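Local coordinates for uracil-DNA glycosylase (PDB 5X3G), which belongs to the uracil-DNA glycosylase superfamily, folding as a single alpha/beta domain in which helices pack around a four-stranded parallel sheet, at residues Glu25-Glu28 with Pro29-Leu32; Glu50-Ile53 with Pro54-Arg58; Phe236-Glu240 with Lys241-Leu245. All coordinates share one frame; numbering follows the deposited sequence.

Interaction 1: residues Glu25-Glu28 with Pro29-Leu32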
loop_
_atom_site.group_PDB
_atom_site.type_symbol
_atom_site.label_atom_id
_atom_site.label_comp_id
_atom_site.label_asym_id
_atom_site.label_seq_id
_atom_site.Cartn_x
_atom_site.Cartn_y
_atom_site.Cartn_z
ATOM N N GLU A 25 10.188 4.847 17.046
ATOM C CA GLU A 25 11.482 4.192 17.224
ATOM C C GLU A 25 11.340 2.683 17.391
ATOM O O GLU A 25 12.309 1.946 17.166
ATOM C CB GLU A 25 12.238 4.769 18.422
ATOM C CG GLU A 25 11.401 5.098 19.640
ATOM C CD GLU A 25 12.188 5.890 20.672
ATOM O OE1 GLU A 25 11.697 6.044 21.810
ATOM O OE2 GLU A 25 13.304 6.347 20.343
ATOM N N GLU A 26 10.152 2.202 17.781
ATOM C CA GLU A 26 9.915 0.761 17.827
ATOM C C GLU A 26 10.206 0.082 16.499
ATOM O O GLU A 26 10.452 -1.129 16.475
ATOM C CB GLU A 26 8.470 0.446 18.213
ATOM C CG GLU A 26 8.084 0.721 19.647
ATOM C CD GLU A 26 6.691 0.211 19.952
ATOM O OE1 GLU A 26 6.097 -0.452 19.073
ATOM O OE2 GLU A 26 6.188 0.469 21.064
ATOM N N TRP A 27 10.163 0.825 15.395
ATOM C CA TRP A 27 10.424 0.255 14.082
ATOM C C TRP A 27 11.903 0.037 13.803
ATOM O O TRP A 27 12.231 -0.643 12.824
ATOM C CB TRP A 27 9.821 1.150 13.001
ATOM C CG TRP A 27 8.391 0.846 12.743
ATOM C CD1 TRP A 27 7.309 1.593 13.105
ATOM C CD2 TRP A 27 7.878 -0.314 12.085
ATOM N NE1 TRP A 27 6.152 0.972 12.700
ATOM C CE2 TRP A 27 6.475 -0.202 12.072
ATOM C CE3 TRP A 27 8.472 -1.437 11.501
ATOM C CZ2 TRP A 27 5.656 -1.167 11.496
ATOM C CZ3 TRP A 27 7.660 -2.394 10.932
ATOM C CH2 TRP A 27 6.266 -2.254 10.933
ATOM N N GLU A 28 12.795 0.575 14.634
ATOM C CA GLU A 28 14.224 0.459 14.351
ATOM C C GLU A 28 14.742 -0.976 14.273
ATOM O O GLU A 28 15.555 -1.251 13.373
ATOM C CB GLU A 28 15.022 1.265 15.384
ATOM C CG GLU A 28 14.997 2.762 15.126
ATOM C CD GLU A 28 16.005 3.523 15.964
ATOM O OE1 GLU A 28 16.936 2.887 16.502
ATOM O OE2 GLU A 28 15.870 4.759 16.076
ATOM N N PRO A 29 14.350 -1.916 15.145
ATOM C CA PRO A 29 14.898 -3.281 15.023
ATOM C C PRO A 29 14.601 -3.949 13.692
ATOM O O PRO A 29 15.405 -4.767 13.228
ATOM C CB PRO A 29 14.232 -4.031 16.185
ATOM C CG PRO A 29 13.908 -2.978 17.171
ATOM C CD PRO A 29 13.527 -1.778 16.361
ATOM N N ILE A 30 13.474 -3.629 13.062
ATOM C CA ILE A 30 13.112 -4.252 11.793
ATOM C C ILE A 30 13.554 -3.400 10.610
ATOM O O ILE A 30 14.029 -3.926 9.599
ATOM C CB ILE A 30 11.593 -4.517 11.755
ATOM C CG1 ILE A 30 11.160 -5.395 12.931
ATOM C CG2 ILE A 30 11.191 -5.172 10.443
ATOM C CD1 ILE A 30 9.669 -5.657 12.972
ATOM N N LEU A 31 13.425 -2.080 10.728
ATOM C CA LEU A 31 13.547 -1.175 9.592
ATOM C C LEU A 31 14.984 -0.733 9.338
ATOM O O LEU A 31 15.393 -0.607 8.178
ATOM C CB LEU A 31 12.648 0.044 9.818
ATOM C CG LEU A 31 12.068 0.814 8.637
ATOM C CD1 LEU A 31 11.512 -0.139 7.591
ATOM C CD2 LEU A 31 10.975 1.748 9.142
ATOM N N LEU A 32 15.761 -0.488 10.394
ATOM C CA LEU A 32 17.158 -0.103 10.201
ATOM C C LEU A 32 17.975 -1.207 9.538
ATOM O O LEU A 32 18.707 -0.903 8.580
ATOM C CB LEU A 32 17.769 0.335 11.537
ATOM C CG LEU A 32 18.022 1.834 11.706
ATOM C CD1 LEU A 32 16.764 2.626 11.386
ATOM C CD2 LEU A 32 18.507 2.140 13.112
#
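W27 O accepts from L31 N at 2.8 Å and takes a weak second bond from I30 N. L32 N bonds to E28 O at 3.1 Å, so the regular helical pattern starts at the first turn. P29 suits this turn: it lacks an amide hydrogen where none is needed, and its CD lies 3.1 Å from E26 O. Side chains three and four residues apart pair in the same way. W27 CB meets L31 CD2 at 4.1 Å, while I30 CD1 approaches the indole obliquely, 4.3 Å from CZ3. With CG anti to its carbonyl carbon (chi1 -77°) and the chain extended beyond, E28 runs alongside L32: the glutamate's aliphatic CG touches L32 CD1 at 4.1 Å, and OE1 lies 3.8 Å from CD2, letting one residue be greasy near the helix and polar at its tip. That tip has a weak hydrogen bond to Q15 NE2. W27 is fixed from outside, by a bond from NE1 to L66 O and by F63 edge-to-face. Helix 28-35 thus rests on helix 11-20 through E28, L31 and L32, all touching L18, and on helix 179-196 through I30 and L31, which meet L193.

Interaction 2: residues Glu50-Ile53 with Pro54-Arg58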
loop_
_atom_site.group_PDB
_atom_site.type_symbol
_atom_site.label_atom_id
_atom_site.label_comp_id
_atom_site.label_asym_id
_atom_site.label_seq_id
_atom_site.Cartn_x
_atom_site.Cartn_y
_atom_site.Cartn_z
ATOM N N GLU A 50 16.609 14.481 -4.180
ATOM C CA GLU A 50 16.238 15.063 -5.461
ATOM C C GLU A 50 16.041 13.960 -6.491
ATOM O O GLU A 50 16.741 12.944 -6.483
ATOM C CB GLU A 50 17.301 16.065 -5.959
ATOM C CG GLU A 50 16.871 16.913 -7.163
ATOM C CD GLU A 50 16.965 16.186 -8.494
ATOM O OE1 GLU A 50 17.804 15.270 -8.622
ATOM O OE2 GLU A 50 16.176 16.517 -9.405
ATOM N N GLY A 51 15.073 14.172 -7.376
ATOM C CA GLY A 51 14.924 13.340 -8.552
ATOM C C GLY A 51 14.161 12.053 -8.355
ATOM O O GLY A 51 14.330 11.127 -9.160
ATOM N N TYR A 52 13.327 11.958 -7.323
ATOM C CA TYR A 52 12.523 10.762 -7.126
ATOM C C TYR A 52 11.243 11.129 -6.392
ATOM O O TYR A 52 11.154 12.167 -5.734
ATOM C CB TYR A 52 13.291 9.675 -6.358
ATOM C CG TYR A 52 13.622 10.019 -4.919
ATOM C CD1 TYR A 52 12.677 9.864 -3.909
ATOM C CD2 TYR A 52 14.885 10.474 -4.565
ATOM C CE1 TYR A 52 12.975 10.171 -2.597
ATOM C CE2 TYR A 52 15.195 10.779 -3.249
ATOM C CZ TYR A 52 14.233 10.625 -2.270
ATOM O OH TYR A 52 14.527 10.926 -0.961
ATOM N N ILE A 53 10.256 10.248 -6.505
ATOM C CA ILE A 53 8.999 10.383 -5.780
ATOM C C ILE A 53 8.706 9.065 -5.066
ATOM O O ILE A 53 9.108 8.006 -5.547
ATOM C CB ILE A 53 7.842 10.779 -6.718
ATOM C CG1 ILE A 53 7.657 9.732 -7.814
ATOM C CG2 ILE A 53 8.082 12.157 -7.316
ATOM C CD1 ILE A 53 6.428 9.954 -8.661
ATOM N N PRO A 54 8.026 9.119 -3.905
ATOM C CA PRO A 54 7.542 10.308 -3.198
ATOM C C PRO A 54 8.691 11.067 -2.548
ATOM O O PRO A 54 9.798 10.536 -2.521
ATOM C CB PRO A 54 6.601 9.722 -2.144
ATOM C CG PRO A 54 7.191 8.401 -1.837
ATOM C CD PRO A 54 7.740 7.889 -3.145
ATOM N N PRO A 55 8.445 12.276 -2.041
ATOM C CA PRO A 55 9.521 13.013 -1.368
ATOM C C PRO A 55 10.104 12.222 -0.206
ATOM O O PRO A 55 9.499 11.282 0.313
ATOM C CB PRO A 55 8.833 14.299 -0.883
ATOM C CG PRO A 55 7.363 14.026 -0.978
ATOM C CD PRO A 55 7.210 13.072 -2.118
ATOM N N ARG A 56 11.313 12.627 0.196
ATOM C CA ARG A 56 12.056 11.908 1.227
ATOM C C ARG A 56 11.252 11.767 2.515
ATOM O O ARG A 56 11.319 10.728 3.183
ATOM C CB ARG A 56 13.382 12.623 1.492
ATOM C CG ARG A 56 14.159 12.101 2.682
ATOM C CD ARG A 56 15.632 12.456 2.584
ATOM N NE ARG A 56 16.304 12.312 3.871
ATOM C CZ ARG A 56 16.357 13.265 4.795
ATOM N NH1 ARG A 56 15.783 14.439 4.570
ATOM N NH2 ARG A 56 16.988 13.048 5.941
ATOM N N ASP A 57 10.474 12.790 2.875
ATOM C CA ASP A 57 9.693 12.736 4.107
ATOM C C ASP A 57 8.469 11.830 4.005
ATOM O O ASP A 57 7.687 11.773 4.960
ATOM C CB ASP A 57 9.258 14.146 4.514
ATOM C CG ASP A 57 8.301 14.774 3.521
ATOM O OD1 ASP A 57 8.211 14.274 2.380
ATOM O OD2 ASP A 57 7.637 15.766 3.883
ATOM N N ARG A 58 8.285 11.132 2.883
ATOM C CA ARG A 58 7.160 10.225 2.695
ATOM C C ARG A 58 7.577 8.811 2.322
ATOM O O ARG A 58 6.704 7.947 2.179
ATOM C CB ARG A 58 6.214 10.759 1.612
ATOM C CG ARG A 58 4.984 11.463 2.133
ATOM C CD ARG A 58 4.802 12.781 1.418
ATOM N NE ARG A 58 3.512 13.391 1.707
ATOM C CZ ARG A 58 3.262 14.690 1.597
ATOM N NH1 ARG A 58 4.224 15.521 1.219
ATOM N NH2 ARG A 58 2.052 15.159 1.872
#
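The phenol of Y52 is wedged against the chain that doubles back beyond it. P54 O lies at the ring edge, near the ring plane, 3.2 Å from CE1 and 3.3 Å from CD1, and the hydroxyl OH comes up to R56 CB at 3.2 Å. None of this is hydrogen bonding across the turn; OH is hydrogen-bonded to M46 O, which helps hold the ring in place, and W45 packs on the ring edge-to-face. With chi1 at 66°, CG of Y52 sits between its own backbone N and carbonyl carbon, and this swings the ring towards P54 and R56. A large flat residue with a polar end suits the place, as the ring fills the bend while the hydroxyl reaches the carbonyl at the end of helix 40-48.

The bend itself is a cis peptide bond between I53 and P54, which draws their CA atoms to 3.0 Å. Proline is the residue that adopts this form most readily. This cis bond lies in the loop from helix 40-48 to strand 73-77, and P54 touches P80, within the GQDPY sequence that is a hallmark of the family.

Away from the ring the packing is looser. I53 turns its branches off P54 and onto F173, with which it also shares backbone hydrogen bonds. R56, partly exposed, runs extended from CG to NE and leads away from the tyrosine, its guanidinium plane 83° from the ring, touching L17 and L20 on the way to a long, weak ion pair with E16.

Interaction 3: residues Phe236-Glu240 with Lys241-Leu245; sequences FIVNE and KAWEL
W243 lies across the start of its own helix, one face of the indole turned to E240 and one edge to I237. E240 CG stands over the six-membered ring, 3.7 Å from its centroid and 20° off the normal, a CH-pi contact. The glutamate chain runs extended beyond CG, past CZ3, with its carboxylate plane at 45° to the ring; a long flexible acid suits this exposed spot, its methylenes covering the aromatic while the charge stays at the rim. N239 O lies over the same face. At the edge, NE1 gives a nearly straight bond (174°) to I237 O at 3.0 Å, the acceptor lying in the ring plane. This bond and the flanking contacts fix the ring's rotation.

The cap of helix 240-246 explains the arrangement. N239 is the N-cap: its OD1 accepts from A242 N at 3.2 Å, a standard task for asparagine, whose short side chain can fold back on a free amide of the first turn. V238, just before the cap, meets W243 through CB and CZ2 at 4.1 Å, the pairing known as a hydrophobic staple. With CG anti to the backbone N (chi1 -169°), the N239 amide reaches over the first turn, and its ND2 goes to E229 OE1.

On the buried side, F236 sets its CZ 3.8 Å from A242 CB, approaching obliquely; alanine is small enough to let the ring come this close to the helix. A242 also touches L228 of strand 225-228. K241, fully extended, touches V226 and L228, and its NZ bonds A227 O, while W243 also packs on V125 of helix 114-126 and on P132.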
loop_
_atom_site.group_PDB
_atom_site.type_symbol
_atom_site.label_atom_id
_atom_site.label_comp_id
_atom_site.label_asym_id
_atom_site.label_seq_id
_atom_site.Cartn_x
_atom_site.Cartn_y
_atom_site.Cartn_z
ATOM N N PHE A 236 -12.690 -8.276 -10.630
ATOM C CA PHE A 236 -12.376 -8.154 -9.209
ATOM C C PHE A 236 -13.578 -7.705 -8.393
ATOM O O PHE A 236 -13.698 -8.066 -7.217
ATOM C CB PHE A 236 -11.220 -7.167 -9.007
ATOM C CG PHE A 236 -10.777 -7.018 -7.575
ATOM C CD1 PHE A 236 -9.849 -7.891 -7.029
ATOM C CD2 PHE A 236 -11.275 -5.997 -6.779
ATOM C CE1 PHE A 236 -9.433 -7.754 -5.718
ATOM C CE2 PHE A 236 -10.864 -5.857 -5.465
ATOM C CZ PHE A 236 -9.943 -6.735 -4.935
ATOM N N ILE A 237 -14.480 -6.923 -8.997
ATOM C CA ILE A 237 -15.621 -6.402 -8.251
ATOM C C ILE A 237 -16.483 -7.535 -7.708
ATOM O O ILE A 237 -17.034 -7.434 -6.605
ATOM C CB ILE A 237 -16.437 -5.433 -9.131
ATOM C CG1 ILE A 237 -15.565 -4.263 -9.587
ATOM C CG2 ILE A 237 -17.650 -4.908 -8.381
ATOM C CD1 ILE A 237 -16.229 -3.377 -10.618
ATOM N N VAL A 238 -16.594 -8.639 -8.446
ATOM C CA VAL A 238 -17.419 -9.751 -7.985
ATOM C C VAL A 238 -16.544 -10.955 -7.660
ATOM O O VAL A 238 -16.991 -12.104 -7.749
ATOM C CB VAL A 238 -18.503 -10.111 -9.018
ATOM C CG1 VAL A 238 -19.519 -8.984 -9.128
ATOM C CG2 VAL A 238 -17.874 -10.398 -10.369
ATOM N N ASN A 239 -15.298 -10.698 -7.269
ATOM C CA ASN A 239 -14.386 -11.755 -6.844
ATOM C C ASN A 239 -14.681 -12.090 -5.387
ATOM O O ASN A 239 -14.381 -11.298 -4.489
ATOM C CB ASN A 239 -12.936 -11.317 -7.027
ATOM C CG ASN A 239 -11.955 -12.460 -6.855
ATOM O OD1 ASN A 239 -11.819 -13.017 -5.767
ATOM N ND2 ASN A 239 -11.263 -12.812 -7.932
ATOM N N GLU A 240 -15.262 -13.269 -5.148
ATOM C CA GLU A 240 -15.741 -13.595 -3.808
ATOM C C GLU A 240 -14.597 -13.841 -2.829
ATOM O O GLU A 240 -14.773 -13.659 -1.618
ATOM C CB GLU A 240 -16.676 -14.802 -3.878
ATOM C CG GLU A 240 -17.949 -14.504 -4.657
ATOM C CD GLU A 240 -18.781 -15.738 -4.950
ATOM O OE1 GLU A 240 -18.331 -16.857 -4.628
ATOM O OE2 GLU A 240 -19.889 -15.580 -5.506
ATOM N N LYS A 241 -13.423 -14.246 -3.323
ATOM C CA LYS A 241 -12.262 -14.330 -2.443
ATOM C C LYS A 241 -11.901 -12.952 -1.903
ATOM O O LYS A 241 -11.517 -12.808 -0.733
ATOM C CB LYS A 241 -11.081 -14.961 -3.185
ATOM C CG LYS A 241 -9.897 -15.303 -2.294
ATOM C CD LYS A 241 -8.805 -16.045 -3.057
ATOM C CE LYS A 241 -7.801 -16.674 -2.100
ATOM N NZ LYS A 241 -6.694 -17.363 -2.819
ATOM N N ALA A 242 -12.052 -11.919 -2.740
ATOM C CA ALA A 242 -11.879 -10.549 -2.273
ATOM C C ALA A 242 -12.947 -10.173 -1.254
ATOM O O ALA A 242 -12.641 -9.542 -0.235
ATOM C CB ALA A 242 -11.901 -9.583 -3.456
ATOM N N TRP A 243 -14.207 -10.548 -1.509
ATOM C CA TRP A 243 -15.266 -10.284 -0.538
ATOM C C TRP A 243 -14.928 -10.877 0.819
ATOM O O TRP A 243 -15.170 -10.250 1.858
ATOM C CB TRP A 243 -16.599 -10.866 -1.005
ATOM C CG TRP A 243 -17.116 -10.409 -2.325
ATOM C CD1 TRP A 243 -16.587 -9.459 -3.150
ATOM C CD2 TRP A 243 -18.291 -10.898 -2.973
ATOM N NE1 TRP A 243 -17.366 -9.332 -4.280
ATOM C CE2 TRP A 243 -18.419 -10.206 -4.191
ATOM C CE3 TRP A 243 -19.249 -11.858 -2.636
ATOM C CZ2 TRP A 243 -19.468 -10.445 -5.076
ATOM C CZ3 TRP A 243 -20.288 -12.094 -3.512
ATOM C CH2 TRP A 243 -20.390 -11.391 -4.718
ATOM N N GLU A 244 -14.391 -12.098 0.837
ATOM C CA GLU A 244 -14.113 -12.736 2.115
ATOM C C GLU A 244 -12.868 -12.166 2.782
ATOM O O GLU A 244 -12.815 -12.092 4.016
ATOM C CB GLU A 244 -13.978 -14.249 1.939
ATOM C CG GLU A 244 -13.779 -14.983 3.256
ATOM C CD GLU A 244 -13.896 -16.487 3.124
ATOM O OE1 GLU A 244 -14.166 -16.968 2.005
ATOM O OE2 GLU A 244 -13.716 -17.187 4.144
ATOM N N LEU A 245 -11.868 -11.748 2.004
ATOM C CA LEU A 245 -10.682 -11.170 2.632
ATOM C C LEU A 245 -10.958 -9.768 3.171
ATOM O O LEU A 245 -10.670 -9.476 4.337
ATOM C CB LEU A 245 -9.516 -11.141 1.644
ATOM C CG LEU A 245 -8.273 -10.400 2.148
ATOM C CD1 LEU A 245 -7.769 -11.013 3.444
ATOM C CD2 LEU A 245 -7.179 -10.416 1.098
#

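How the interactions relate
From the N terminus, the chain first makes interaction 1, where the loop after helix 11-20 winds into helix 28-35. After helix 40-48, interaction 2 turns the loop that leads to strand 73-77. Interaction 3 comes near the C terminus, between strand 225-228 and helix 240-246. Each closes a short local turn before the next opens, so they lie in series, with no nesting or crossing. Interactions 1 and 2 are separated by about 21 Å between centres, and both reach helix 11-20, the former through L18 and the latter through L17 and L20. Interaction 3 lies on the opposite side of the chain's centre, about 34 Å from each between centres, joining the last helix to an outer strand.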